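Local coordinates for uncharacterized protein (Sulfolobus solfataricus P2, PDB 2QS7), which is of unknown function but belongs to the DsrE/DsrF-like family and is a putative oxidoreductase, at residues Ser11-Ser16 with Asn40-Phe45; Trp46-Ile51 with Thr107-Phe112; Lys101-Ser106 with Asp125-Ala130. All blocks are in the same frame, centred on the assembly; numbering follows the deposited sequence.

Contact 1: residues Ser11-Ser16 with Asn40-Phe45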
# COMPACT_ATOMS: atom_id res chain seq x y z
N SER A 11 -12.51 -4.63 -0.94
CA SER A 11 -12.61 -3.26 -0.47
C SER A 11 -11.26 -2.61 -0.61
O SER A 11 -10.22 -3.19 -0.29
CB SER A 11 -13.11 -3.23 0.98
OG SER A 11 -14.38 -3.91 1.15
N ILE A 12 -11.26 -1.38 -1.10
CA ILE A 12 -10.00 -0.68 -1.34
C ILE A 12 -10.05 0.72 -0.78
O ILE A 12 -11.01 1.45 -1.02
CB ILE A 12 -9.72 -0.53 -2.86
CG1 ILE A 12 -9.76 -1.89 -3.56
CG2 ILE A 12 -8.36 0.21 -3.11
CD1 ILE A 12 -9.51 -1.76 -5.09
N ILE A 13 -9.01 1.06 -0.00
CA ILE A 13 -8.82 2.42 0.50
C ILE A 13 -7.95 3.08 -0.56
O ILE A 13 -6.77 2.70 -0.77
CB ILE A 13 -8.13 2.52 1.86
CG1 ILE A 13 -8.97 1.83 2.92
CG2 ILE A 13 -7.87 4.00 2.27
CD1 ILE A 13 -8.26 1.72 4.31
N VAL A 14 -8.55 4.01 -1.27
CA VAL A 14 -7.86 4.71 -2.37
C VAL A 14 -7.29 5.96 -1.77
O VAL A 14 -7.94 7.01 -1.71
CB VAL A 14 -8.80 5.04 -3.56
CG1 VAL A 14 -8.01 5.67 -4.72
CG2 VAL A 14 -9.57 3.78 -4.02
N PHE A 15 -6.06 5.82 -1.27
CA PHE A 15 -5.34 6.93 -0.65
C PHE A 15 -4.57 7.77 -1.65
O PHE A 15 -4.48 9.03 -1.52
CB PHE A 15 -4.34 6.34 0.36
CG PHE A 15 -3.37 7.31 0.91
CD1 PHE A 15 -3.67 8.05 2.02
CD2 PHE A 15 -2.14 7.50 0.31
CE1 PHE A 15 -2.76 8.94 2.51
CE2 PHE A 15 -1.25 8.36 0.82
CZ PHE A 15 -1.56 9.10 1.91
N SER A 16 -3.96 7.07 -2.61
CA SER A 16 -3.11 7.73 -3.62
C SER A 16 -3.90 8.47 -4.70
O SER A 16 -5.07 8.18 -4.94
CB SER A 16 -2.17 6.71 -4.26
OG SER A 16 -1.41 6.05 -3.26
N ASN A 40 -16.09 -2.29 -2.77
CA ASN A 40 -16.28 -1.07 -2.01
C ASN A 40 -15.03 -0.24 -2.17
O ASN A 40 -13.94 -0.72 -1.92
CB ASN A 40 -16.51 -1.37 -0.52
CG ASN A 40 -17.64 -2.27 -0.29
OD1 ASN A 40 -18.79 -1.94 -0.60
ND2 ASN A 40 -17.35 -3.43 0.29
N LEU A 41 -15.19 1.00 -2.59
CA LEU A 41 -14.05 1.91 -2.71
C LEU A 41 -14.22 3.04 -1.72
O LEU A 41 -15.30 3.64 -1.63
CB LEU A 41 -13.95 2.48 -4.12
CG LEU A 41 -13.85 1.46 -5.26
CD1 LEU A 41 -13.90 2.21 -6.63
CD2 LEU A 41 -12.61 0.62 -5.16
N PHE A 42 -13.15 3.33 -0.99
CA PHE A 42 -13.14 4.43 -0.03
C PHE A 42 -12.04 5.42 -0.41
O PHE A 42 -10.85 5.14 -0.26
CB PHE A 42 -12.89 3.92 1.37
CG PHE A 42 -12.96 4.99 2.42
CD1 PHE A 42 -14.15 5.61 2.70
CD2 PHE A 42 -11.84 5.37 3.13
CE1 PHE A 42 -14.21 6.58 3.68
CE2 PHE A 42 -11.91 6.33 4.09
CZ PHE A 42 -13.07 6.92 4.36
N PHE A 43 -12.45 6.59 -0.92
CA PHE A 43 -11.50 7.59 -1.35
C PHE A 43 -11.15 8.51 -0.22
O PHE A 43 -12.02 9.15 0.35
CB PHE A 43 -12.02 8.37 -2.54
CG PHE A 43 -12.09 7.57 -3.78
CD1 PHE A 43 -13.16 6.72 -4.00
CD2 PHE A 43 -11.11 7.67 -4.76
CE1 PHE A 43 -13.26 5.96 -5.16
CE2 PHE A 43 -11.20 6.90 -5.94
CZ PHE A 43 -12.29 6.03 -6.12
N THR A 44 -9.86 8.60 0.07
CA THR A 44 -9.37 9.38 1.18
C THR A 44 -8.10 10.12 0.76
O THR A 44 -7.47 9.77 -0.22
CB THR A 44 -9.14 8.46 2.40
OG1 THR A 44 -8.92 9.26 3.55
CG2 THR A 44 -7.94 7.50 2.18
N PHE A 45 -7.77 11.16 1.49
CA PHE A 45 -6.59 11.97 1.17
C PHE A 45 -6.48 12.30 -0.30
O PHE A 45 -7.37 12.93 -0.86
CB PHE A 45 -5.31 11.30 1.72
CG PHE A 45 -5.13 11.52 3.19
CD1 PHE A 45 -5.79 10.70 4.12
CD2 PHE A 45 -4.35 12.59 3.66
CE1 PHE A 45 -5.65 10.93 5.51
CE2 PHE A 45 -4.21 12.83 5.04
CZ PHE A 45 -4.86 12.01 5.96
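Strands 11-14 and 40-43 run parallel, the axes of these short segments 4.6 Å apart and 15° from parallel, and I12, F42, V14 and T44 each give a backbone N-H to the carbonyl facing it, from I12 N to N40 O at the start to T44 N to V14 O at the end. Side chains paired across the strands alternate between the two faces of the sheet. S11 and N40 share one of them: N40 ND2 donates to S11 OG at 3.1 Å, almost straight and within the amide plane, while N40 OD1 turns to R135 NE. On the same face, I13 CG2 touches T44 CG2 at 3.5 Å. The other face carries I12 beside L41 and V14 beside F43. With CG anti to its carbonyl carbon (chi1 -69°), F43 lays its ring alongside V14, whose CB stands over one face, 4.1 Å from the ring centroid in a CH-pi contact, and whose CG1 reaches F43 CE2 at 3.6 Å. A serine in place of F43 would probably strip V14 of the flat surface it rests on and open a gap against I51. Past the strand ends, F15 and F45 bring their rings together obliquely, F15 CE1 meeting F45 CG at 3.6 Å; F45 also packs on P24 of the second subunit. The two strands belong to a beta-alpha-beta unit closed by helix 19-34, whose L28, V25 and T29 lie against the face of I12, V14 and L41. Backbone bonds thus set the register, and apolar side chains with one polar pair whose bonds are met make this a buried, largely apolar core contact.

Contact 2: residues Trp46-Ile51 with Thr107-Phe112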
# COMPACT_ATOMS: atom_id res chain seq x y z
N TRP A 46 -5.42 11.87 -0.95
CA TRP A 46 -5.15 12.26 -2.33
C TRP A 46 -6.15 11.66 -3.30
O TRP A 46 -6.45 12.24 -4.35
CB TRP A 46 -3.73 11.86 -2.71
CG TRP A 46 -2.75 12.25 -1.68
CD1 TRP A 46 -1.90 11.43 -1.01
CD2 TRP A 46 -2.54 13.57 -1.17
NE1 TRP A 46 -1.15 12.17 -0.12
CE2 TRP A 46 -1.54 13.48 -0.19
CE3 TRP A 46 -3.12 14.81 -1.43
CZ2 TRP A 46 -1.08 14.59 0.52
CZ3 TRP A 46 -2.68 15.91 -0.72
CH2 TRP A 46 -1.66 15.80 0.24
N GLY A 47 -6.66 10.49 -2.94
CA GLY A 47 -7.63 9.81 -3.75
C GLY A 47 -8.94 10.57 -3.73
O GLY A 47 -9.68 10.57 -4.69
N LEU A 48 -9.24 11.21 -2.62
CA LEU A 48 -10.48 11.97 -2.54
C LEU A 48 -10.37 13.19 -3.44
O LEU A 48 -11.31 13.58 -4.11
CB LEU A 48 -10.74 12.36 -1.09
CG LEU A 48 -12.05 13.07 -0.85
CD1 LEU A 48 -13.21 12.24 -1.35
CD2 LEU A 48 -12.15 13.30 0.62
N GLN A 49 -9.20 13.78 -3.47
CA GLN A 49 -8.93 14.93 -4.35
C GLN A 49 -9.22 14.54 -5.80
O GLN A 49 -9.80 15.30 -6.57
CB GLN A 49 -7.43 15.25 -4.27
CG GLN A 49 -7.05 16.69 -4.29
CD GLN A 49 -7.12 17.28 -2.90
OE1 GLN A 49 -6.99 16.55 -1.89
NE2 GLN A 49 -7.32 18.59 -2.83
N ALA A 50 -8.81 13.34 -6.16
CA ALA A 50 -8.95 12.79 -7.49
C ALA A 50 -10.41 12.58 -7.94
O ALA A 50 -10.67 12.48 -9.13
CB ALA A 50 -8.19 11.47 -7.57
N ILE A 51 -11.35 12.48 -7.01
CA ILE A 51 -12.75 12.32 -7.39
C ILE A 51 -13.57 13.61 -7.22
O ILE A 51 -14.80 13.58 -7.22
CB ILE A 51 -13.45 11.18 -6.66
CG1 ILE A 51 -13.41 11.36 -5.14
CG2 ILE A 51 -12.82 9.83 -7.01
CD1 ILE A 51 -14.36 10.44 -4.43
N THR A 107 -13.31 12.68 6.96
CA THR A 107 -12.21 13.38 7.66
C THR A 107 -11.33 14.19 6.71
O THR A 107 -11.03 15.35 6.96
CB THR A 107 -11.34 12.40 8.46
OG1 THR A 107 -12.17 11.74 9.40
CG2 THR A 107 -10.24 13.13 9.24
N THR A 108 -10.92 13.56 5.62
CA THR A 108 -10.17 14.21 4.57
C THR A 108 -10.92 15.40 4.01
O THR A 108 -10.31 16.42 3.67
CB THR A 108 -9.97 13.23 3.36
OG1 THR A 108 -9.25 12.07 3.75
CG2 THR A 108 -9.26 13.96 2.16
N MSE A 109 -12.23 15.27 3.86
CA MSE A 109 -13.03 16.37 3.31
C MSE A 109 -12.92 17.62 4.17
O MSE A 109 -12.94 18.73 3.64
CB MSE A 109 -14.47 15.97 3.10
CG MSE A 109 -14.60 15.01 1.96
SE MSE A 109 -16.33 14.29 1.88
CE MSE A 109 -17.30 15.92 1.54
N GLU A 110 -12.84 17.44 5.48
CA GLU A 110 -12.63 18.56 6.40
C GLU A 110 -11.22 19.12 6.24
O GLU A 110 -11.05 20.33 6.18
CB GLU A 110 -12.85 18.15 7.88
CG GLU A 110 -14.31 17.74 8.24
CD GLU A 110 -14.46 17.27 9.69
N PHE A 111 -10.21 18.25 6.16
CA PHE A 111 -8.82 18.70 5.98
C PHE A 111 -8.61 19.50 4.71
O PHE A 111 -7.76 20.40 4.71
CB PHE A 111 -7.75 17.59 5.88
CG PHE A 111 -7.56 16.73 7.12
CD1 PHE A 111 -8.02 17.11 8.38
CD2 PHE A 111 -6.79 15.56 7.01
CE1 PHE A 111 -7.79 16.29 9.50
CE2 PHE A 111 -6.54 14.75 8.10
CZ PHE A 111 -7.03 15.12 9.36
N PHE A 112 -9.29 19.15 3.62
CA PHE A 112 -9.10 19.86 2.36
C PHE A 112 -10.23 20.80 1.96
O PHE A 112 -10.23 21.34 0.87
CB PHE A 112 -8.78 18.85 1.27
CG PHE A 112 -7.47 18.15 1.48
CD1 PHE A 112 -6.26 18.85 1.36
CD2 PHE A 112 -7.42 16.81 1.81
CE1 PHE A 112 -5.04 18.21 1.55
CE2 PHE A 112 -6.21 16.15 2.01
CZ PHE A 112 -5.01 16.85 1.87
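L48 sets CG anti to its backbone N (chi1 -175°), which carries CD2 across to T108 and M109, while a bend at chi2 of Q49 brings OE1 of its amide over the ring of F112. The contact is a helix-to-helix packing at the C-terminal edge of an open parallel alpha/beta sheet: helices 45-50 and 106-111 each follow a strand of it, 38-43 and 99-105. The side chains of L48 and T108 run alongside each other in opposing senses, and L48 CD2 lies 3.3 Å from T108 CG2. The same methyl meets CG of the selenomethionine M109, also at 3.3 Å; both carbon pairs are tighter than ordinary van der Waals contact, so L48 is closely wedged. A104 and L119 also touch L48. T108 divides its branches between two tasks, for its methyl faces L48 while OG1 hydrogen-bonds to T44 OG1 and to F45 N, tying helix 106-111 to the start of the neighbouring helix. Elsewhere in the contact, the W46 and F112 side chains meet roughly perpendicular, but their ring planes are only 48° apart, with W46 CZ3 reaching F112 CZ at 3.6 Å. W46 is also shared with the second subunit, where D20 accepts a hydrogen bond from its NE1 and Y68 stacks on its ring; M71 of that subunit packs on W46, Q49 and F112. The F112 ring is held between F111 CB on one face and Q49 on the other, and T108 CG2 lies at its edge. Buried without a polar partner in the model, Q49 OE1 sits 3.7 Å above the centre of the F112 ring, the amide plane standing 89° to it.

Contact 3: residues Lys101-Ser106 with Asp125-Ala130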
# COMPACT_ATOMS: atom_id res chain seq x y z
N LYS A 101 -19.69 0.16 -4.78
CA LYS A 101 -20.06 1.33 -3.98
C LYS A 101 -18.83 2.21 -3.80
O LYS A 101 -17.74 1.72 -3.52
CB LYS A 101 -20.59 0.91 -2.63
CG LYS A 101 -21.92 0.16 -2.69
CD LYS A 101 -23.03 1.09 -3.04
CE LYS A 101 -24.38 0.37 -3.14
NZ LYS A 101 -24.58 -0.32 -4.47
N VAL A 102 -19.05 3.51 -3.99
CA VAL A 102 -18.00 4.50 -3.90
C VAL A 102 -18.30 5.39 -2.74
O VAL A 102 -19.37 6.02 -2.68
CB VAL A 102 -17.94 5.31 -5.20
CG1 VAL A 102 -16.91 6.44 -5.14
CG2 VAL A 102 -17.64 4.36 -6.36
N PHE A 103 -17.37 5.43 -1.80
CA PHE A 103 -17.48 6.23 -0.59
C PHE A 103 -16.37 7.28 -0.55
O PHE A 103 -15.27 7.03 -1.00
CB PHE A 103 -17.33 5.35 0.64
CG PHE A 103 -18.40 4.31 0.76
CD1 PHE A 103 -19.66 4.65 1.23
CD2 PHE A 103 -18.18 3.03 0.34
CE1 PHE A 103 -20.67 3.71 1.33
CE2 PHE A 103 -19.16 2.08 0.44
CZ PHE A 103 -20.42 2.42 0.94
N ALA A 104 -16.69 8.42 0.03
CA ALA A 104 -15.77 9.51 0.24
C ALA A 104 -15.54 9.64 1.74
O ALA A 104 -16.46 9.57 2.52
CB ALA A 104 -16.37 10.86 -0.34
N CYS A 105 -14.28 9.82 2.11
CA CYS A 105 -13.85 9.98 3.49
C CYS A 105 -14.20 11.34 4.07
O CYS A 105 -13.72 12.36 3.60
CB CYS A 105 -12.33 9.85 3.51
SG CYS A 105 -11.54 10.29 5.06
N SER A 106 -15.00 11.35 5.12
CA SER A 106 -15.44 12.59 5.73
C SER A 106 -14.32 13.36 6.41
O SER A 106 -14.36 14.59 6.41
CB SER A 106 -16.58 12.33 6.70
OG SER A 106 -16.19 11.41 7.69
N ASP A 125 -21.79 7.80 -0.99
CA ASP A 125 -21.97 8.34 0.34
C ASP A 125 -20.66 8.85 0.91
O ASP A 125 -19.60 8.51 0.42
CB ASP A 125 -22.54 7.26 1.28
CG ASP A 125 -23.31 7.85 2.46
OD1 ASP A 125 -23.31 9.10 2.65
OD2 ASP A 125 -23.93 7.05 3.19
N VAL A 126 -20.78 9.68 1.95
CA VAL A 126 -19.65 10.25 2.67
C VAL A 126 -19.69 9.57 4.02
O VAL A 126 -20.72 9.61 4.69
CB VAL A 126 -19.77 11.79 2.88
CG1 VAL A 126 -18.76 12.28 3.92
CG2 VAL A 126 -19.56 12.51 1.56
N VAL A 127 -18.59 8.92 4.39
CA VAL A 127 -18.56 8.14 5.60
C VAL A 127 -17.21 8.25 6.27
O VAL A 127 -16.24 8.77 5.72
CB VAL A 127 -18.81 6.65 5.26
CG1 VAL A 127 -20.06 6.49 4.42
CG2 VAL A 127 -17.65 6.02 4.53
N GLY A 128 -17.17 7.76 7.49
CA GLY A 128 -15.95 7.70 8.27
C GLY A 128 -15.35 6.30 8.23
O GLY A 128 -15.89 5.35 7.66
N VAL A 129 -14.21 6.21 8.92
CA VAL A 129 -13.38 5.00 9.01
C VAL A 129 -14.04 3.78 9.49
O VAL A 129 -13.89 2.73 8.89
CB VAL A 129 -12.13 5.26 9.96
CG1 VAL A 129 -11.89 4.08 11.00
CG2 VAL A 129 -10.91 5.61 9.11
N ALA A 130 -14.73 3.86 10.60
CA ALA A 130 -15.38 2.67 11.10
C ALA A 130 -16.37 2.09 10.11
O ALA A 130 -16.61 0.87 10.07
CB ALA A 130 -16.15 2.96 12.41
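This is a parallel strand pairing at one margin of the sheet, where the short strand 125-127 lies outermost within the chain beside strand 99-105. The axes of these short segments diverge by 46°, yet after a weak D125 N to V102 O bond a regular ladder forms: A104 N donates to D125 O, V127 N to A104 O, and S106 N to V127 O, each at 2.9 Å. A104 N lies in the carbonyl plane of D125 and V127 N comes nearly head-on to the A104 carbonyl, whereas S106 N comes from above the carbonyl plane of V127. S106 OG, set between its backbone N and carbonyl carbon (chi1 57°), adds a weak bond to V127 O. F103, V127 and D125 share one face of the sheet, and the F103 ring meets the other two obliquely, its CD1 lying 3.7 Å from V127 CG1 and 3.9 Å from D125 CB. On the other face V126 spreads its two methyls, CG2 against A104 CB at 4.1 Å and CG1 against S106 CB at 3.5 Å; M109 packs on A104 and V126 there. D125 OD1 turns back to accept from V126 N at 2.7 Å. C105 and G128 both occupy N-cap positions, so each strand passes into a helix. The strands and helix 106-111 form a beta-alpha-beta unit, the repeating element of an open, parallel alpha/beta sheet.

Contacts 1 and 3 are two pairings in one parallel sheet, joined where strand 38-43 bonds to strand 99-105 through L41 with K101 and F103. Contact 1 lies near the centre of the chain with every touching residue buried, whereas contact 3, at the sheet margin, is partly exposed and combines a backbone ladder with apolar packing. Contact 2 has no backbone ladder: its helices follow the neighbouring strands 38-43 and 99-105 and meet by side chains alone. It interlocks with contact 3, whose two strands are connected through helix 106-111, and with contact 1, where the rings of F15 and W46 meet edge-to-face. The second subunit reaches all three, but adds ring stacking and a hydrogen bond at contact 2.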